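Local coordinates for protein deacylase (Burkholderia multivorans, PDB 5THW) that probably hydrolyses N-carbamoyl amino acids as a two-zinc amidase of the peptidase M20 family, and binds N-(aminocarbonyl)-beta-alanine, at residues W236-F241 / F303-F308. Residues are numbered along the deposited sequence; the frame is centred on the assembly and turned at random.
Sequences WYEITF and FFTVDF
Phe304 holds its CG between the backbone N and the carbonyl carbon (chi1 65°), which swings the ring across the strand onto Ile239. CB of Ile239 lies over one face of that ring, 4.0 Å from its centroid, in a CH-pi contact. CG2 of Ile239 also reaches CE1 of Phe304 at 3.6 Å. Phe303 has its CG opposite the backbone N instead (chi1 167°), and its ring leans over the other face of the sheet toward Glu238. There CD of Glu238 meets the ring edge, 3.7 Å from CZ of Phe303, with carboxylate and ring planes 72° apart. The carboxylate itself makes a salt bridge to Arg295 of the second subunit.

The strands run antiparallel. Two hydrogen-bonded pairs, Tyr237 with Val306 and Ile239 with Phe304, tie them with four backbone bonds. The bond from Ile239 N to Phe304 O is 2.9 Å long and nearly straight. On the face of Ile239 and Phe304, CD1 of Tyr237 packs on CG1 of Val306 at 3.7 Å. Helices 259-275 and 313-334 cover this face, and Asp320 of the latter takes a hydrogen bond with Tyr237 OH.

At the far end Trp236 and Asp307 lie side by side. NE1 of Trp236 is hydrogen-bonded to Gln234, while Asp307 forms a salt bridge with Arg309. Trp236, Gln234 and Arg309 all belong to the pocket of the bound N-(aminocarbonyl)-beta-alanine. The arrangement is that of the M20 dimerisation domain: an antiparallel sheet with helices on one face and the partner subunit reaching the other.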
loop_
_atom_site.group_PDB
_atom_site.type_symbol
_atom_site.label_atom_id
_atom_site.label_comp_id
_atom_site.label_asym_id
_atom_site.label_seq_id
_atom_site.Cartn_x
_atom_site.Cartn_y
_atom_site.Cartn_z
ATOM N N TRP A 236 -10.717 -11.493 -14.779
ATOM C CA TRP A 236 -9.935 -10.595 -13.938
ATOM C C TRP A 236 -10.764 -9.376 -13.554
ATOM O O TRP A 236 -11.510 -8.830 -14.377
ATOM C CB TRP A 236 -8.645 -10.138 -14.630
ATOM C CG TRP A 236 -7.618 -11.212 -14.832
ATOM C CD1 TRP A 236 -7.802 -12.566 -14.724
ATOM C CD2 TRP A 236 -6.248 -11.021 -15.204
ATOM N NE1 TRP A 236 -6.625 -13.224 -14.996
ATOM C CE2 TRP A 236 -5.659 -12.300 -15.299
ATOM C CE3 TRP A 236 -5.461 -9.894 -15.468
ATOM C CZ2 TRP A 236 -4.316 -12.480 -15.644
ATOM C CZ3 TRP A 236 -4.131 -10.075 -15.804
ATOM C CH2 TRP A 236 -3.572 -11.359 -15.885
ATOM N N TYR A 237 -10.588 -8.924 -12.319
ATOM C CA TYR A 237 -11.372 -7.827 -11.788
ATOM C C TYR A 237 -10.462 -6.768 -11.192
ATOM O O TYR A 237 -9.335 -7.045 -10.766
ATOM C CB TYR A 237 -12.358 -8.300 -10.700
ATOM C CG TYR A 237 -13.281 -9.397 -11.147
ATOM C CD1 TYR A 237 -12.856 -10.718 -11.163
ATOM C CD2 TYR A 237 -14.578 -9.115 -11.554
ATOM C CE1 TYR A 237 -13.692 -11.731 -11.573
ATOM C CE2 TYR A 237 -15.427 -10.123 -11.964
ATOM C CZ TYR A 237 -14.977 -11.434 -11.972
ATOM O OH TYR A 237 -15.806 -12.460 -12.383
ATOM N N GLU A 238 -10.972 -5.545 -11.181
ATOM C CA GLU A 238 -10.371 -4.449 -10.438
ATOM C C GLU A 238 -11.459 -3.901 -9.539
ATOM O O GLU A 238 -12.543 -3.548 -10.021
ATOM C CB GLU A 238 -9.812 -3.363 -11.365
ATOM C CG GLU A 238 -8.520 -3.762 -12.073
ATOM C CD GLU A 238 -7.959 -2.645 -12.949
ATOM O OE1 GLU A 238 -6.829 -2.797 -13.473
ATOM O OE2 GLU A 238 -8.650 -1.613 -13.103
ATOM N N ILE A 239 -11.191 -3.870 -8.241
ATOM C CA ILE A 239 -12.147 -3.394 -7.251
ATOM C C ILE A 239 -11.522 -2.237 -6.494
ATOM O O ILE A 239 -10.341 -2.277 -6.132
ATOM C CB ILE A 239 -12.585 -4.510 -6.276
ATOM C CG1 ILE A 239 -13.260 -5.652 -7.038
ATOM C CG2 ILE A 239 -13.510 -3.958 -5.188
ATOM C CD1 ILE A 239 -13.631 -6.829 -6.161
ATOM N N THR A 240 -12.314 -1.200 -6.269
ATOM C CA THR A 240 -11.928 -0.106 -5.393
ATOM C C THR A 240 -13.015 0.034 -4.342
ATOM O O THR A 240 -14.188 0.226 -4.683
ATOM C CB THR A 240 -11.754 1.206 -6.165
ATOM O OG1 THR A 240 -10.676 1.079 -7.106
ATOM C CG2 THR A 240 -11.432 2.348 -5.197
ATOM N N PHE A 241 -12.629 -0.081 -3.076
ATOM C CA PHE A 241 -13.495 0.240 -1.953
ATOM C C PHE A 241 -13.166 1.649 -1.495
ATOM O O PHE A 241 -11.992 2.024 -1.416
ATOM C CB PHE A 241 -13.309 -0.737 -0.786
ATOM C CG PHE A 241 -14.075 -2.016 -0.934
ATOM C CD1 PHE A 241 -15.291 -2.040 -1.596
ATOM C CD2 PHE A 241 -13.579 -3.202 -0.407
ATOM C CE1 PHE A 241 -15.993 -3.220 -1.737
ATOM C CE2 PHE A 241 -14.285 -4.386 -0.540
ATOM C CZ PHE A 241 -15.492 -4.393 -1.202
ATOM N N PHE A 303 -7.556 -0.114 -3.587
ATOM C CA PHE A 303 -7.674 -0.732 -4.897
ATOM C C PHE A 303 -7.053 -2.118 -4.814
ATOM O O PHE A 303 -5.993 -2.289 -4.201
ATOM C CB PHE A 303 -6.956 0.113 -5.958
ATOM C CG PHE A 303 -6.762 -0.584 -7.291
ATOM C CD1 PHE A 303 -7.638 -0.357 -8.340
ATOM C CD2 PHE A 303 -5.666 -1.418 -7.507
ATOM C CE1 PHE A 303 -7.448 -0.977 -9.579
ATOM C CE2 PHE A 303 -5.475 -2.045 -8.724
ATOM C CZ PHE A 303 -6.368 -1.820 -9.767
ATOM N N PHE A 304 -7.707 -3.107 -5.420
ATOM C CA PHE A 304 -7.117 -4.441 -5.443
ATOM C C PHE A 304 -7.695 -5.228 -6.611
ATOM O O PHE A 304 -8.706 -4.848 -7.207
ATOM C CB PHE A 304 -7.317 -5.164 -4.104
ATOM C CG PHE A 304 -8.749 -5.459 -3.768
ATOM C CD1 PHE A 304 -9.552 -4.495 -3.177
ATOM C CD2 PHE A 304 -9.282 -6.720 -4.000
ATOM C CE1 PHE A 304 -10.874 -4.776 -2.844
ATOM C CE2 PHE A 304 -10.599 -7.005 -3.668
ATOM C CZ PHE A 304 -11.397 -6.032 -3.093
ATOM N N THR A 305 -7.040 -6.343 -6.927
ATOM C CA THR A 305 -7.397 -7.143 -8.089
ATOM C C THR A 305 -7.864 -8.535 -7.666
ATOM O O THR A 305 -7.544 -9.023 -6.578
ATOM C CB THR A 305 -6.218 -7.256 -9.057
ATOM O OG1 THR A 305 -5.130 -7.919 -8.404
ATOM C CG2 THR A 305 -5.758 -5.855 -9.490
ATOM N N VAL A 306 -8.649 -9.160 -8.546
ATOM C CA VAL A 306 -9.143 -10.520 -8.373
ATOM C C VAL A 306 -8.837 -11.318 -9.634
ATOM O O VAL A 306 -9.030 -10.834 -10.752
ATOM C CB VAL A 306 -10.657 -10.540 -8.060
ATOM C CG1 VAL A 306 -11.192 -11.959 -8.085
ATOM C CG2 VAL A 306 -10.940 -9.889 -6.689
ATOM N N ASP A 307 -8.367 -12.546 -9.444
ATOM C CA ASP A 307 -7.991 -13.468 -10.511
ATOM C C ASP A 307 -8.817 -14.738 -10.322
ATOM O O ASP A 307 -8.659 -15.434 -9.314
ATOM C CB ASP A 307 -6.486 -13.756 -10.443
ATOM C CG ASP A 307 -5.983 -14.678 -11.562
ATOM O OD1 ASP A 307 -5.031 -14.284 -12.271
ATOM O OD2 ASP A 307 -6.522 -15.795 -11.733
ATOM N N PHE A 308 -9.731 -15.013 -11.252
ATOM C CA PHE A 308 -10.522 -16.239 -11.249
ATOM C C PHE A 308 -10.167 -17.085 -12.469
ATOM O O PHE A 308 -10.008 -16.559 -13.578
ATOM C CB PHE A 308 -12.027 -15.951 -11.259
ATOM C CG PHE A 308 -12.600 -15.579 -9.919
ATOM C CD1 PHE A 308 -11.924 -15.870 -8.748
ATOM C CD2 PHE A 308 -13.853 -14.989 -9.836
ATOM C CE1 PHE A 308 -12.463 -15.531 -7.513
ATOM C CE2 PHE A 308 -14.404 -14.660 -8.608
ATOM C CZ PHE A 308 -13.705 -14.933 -7.441
#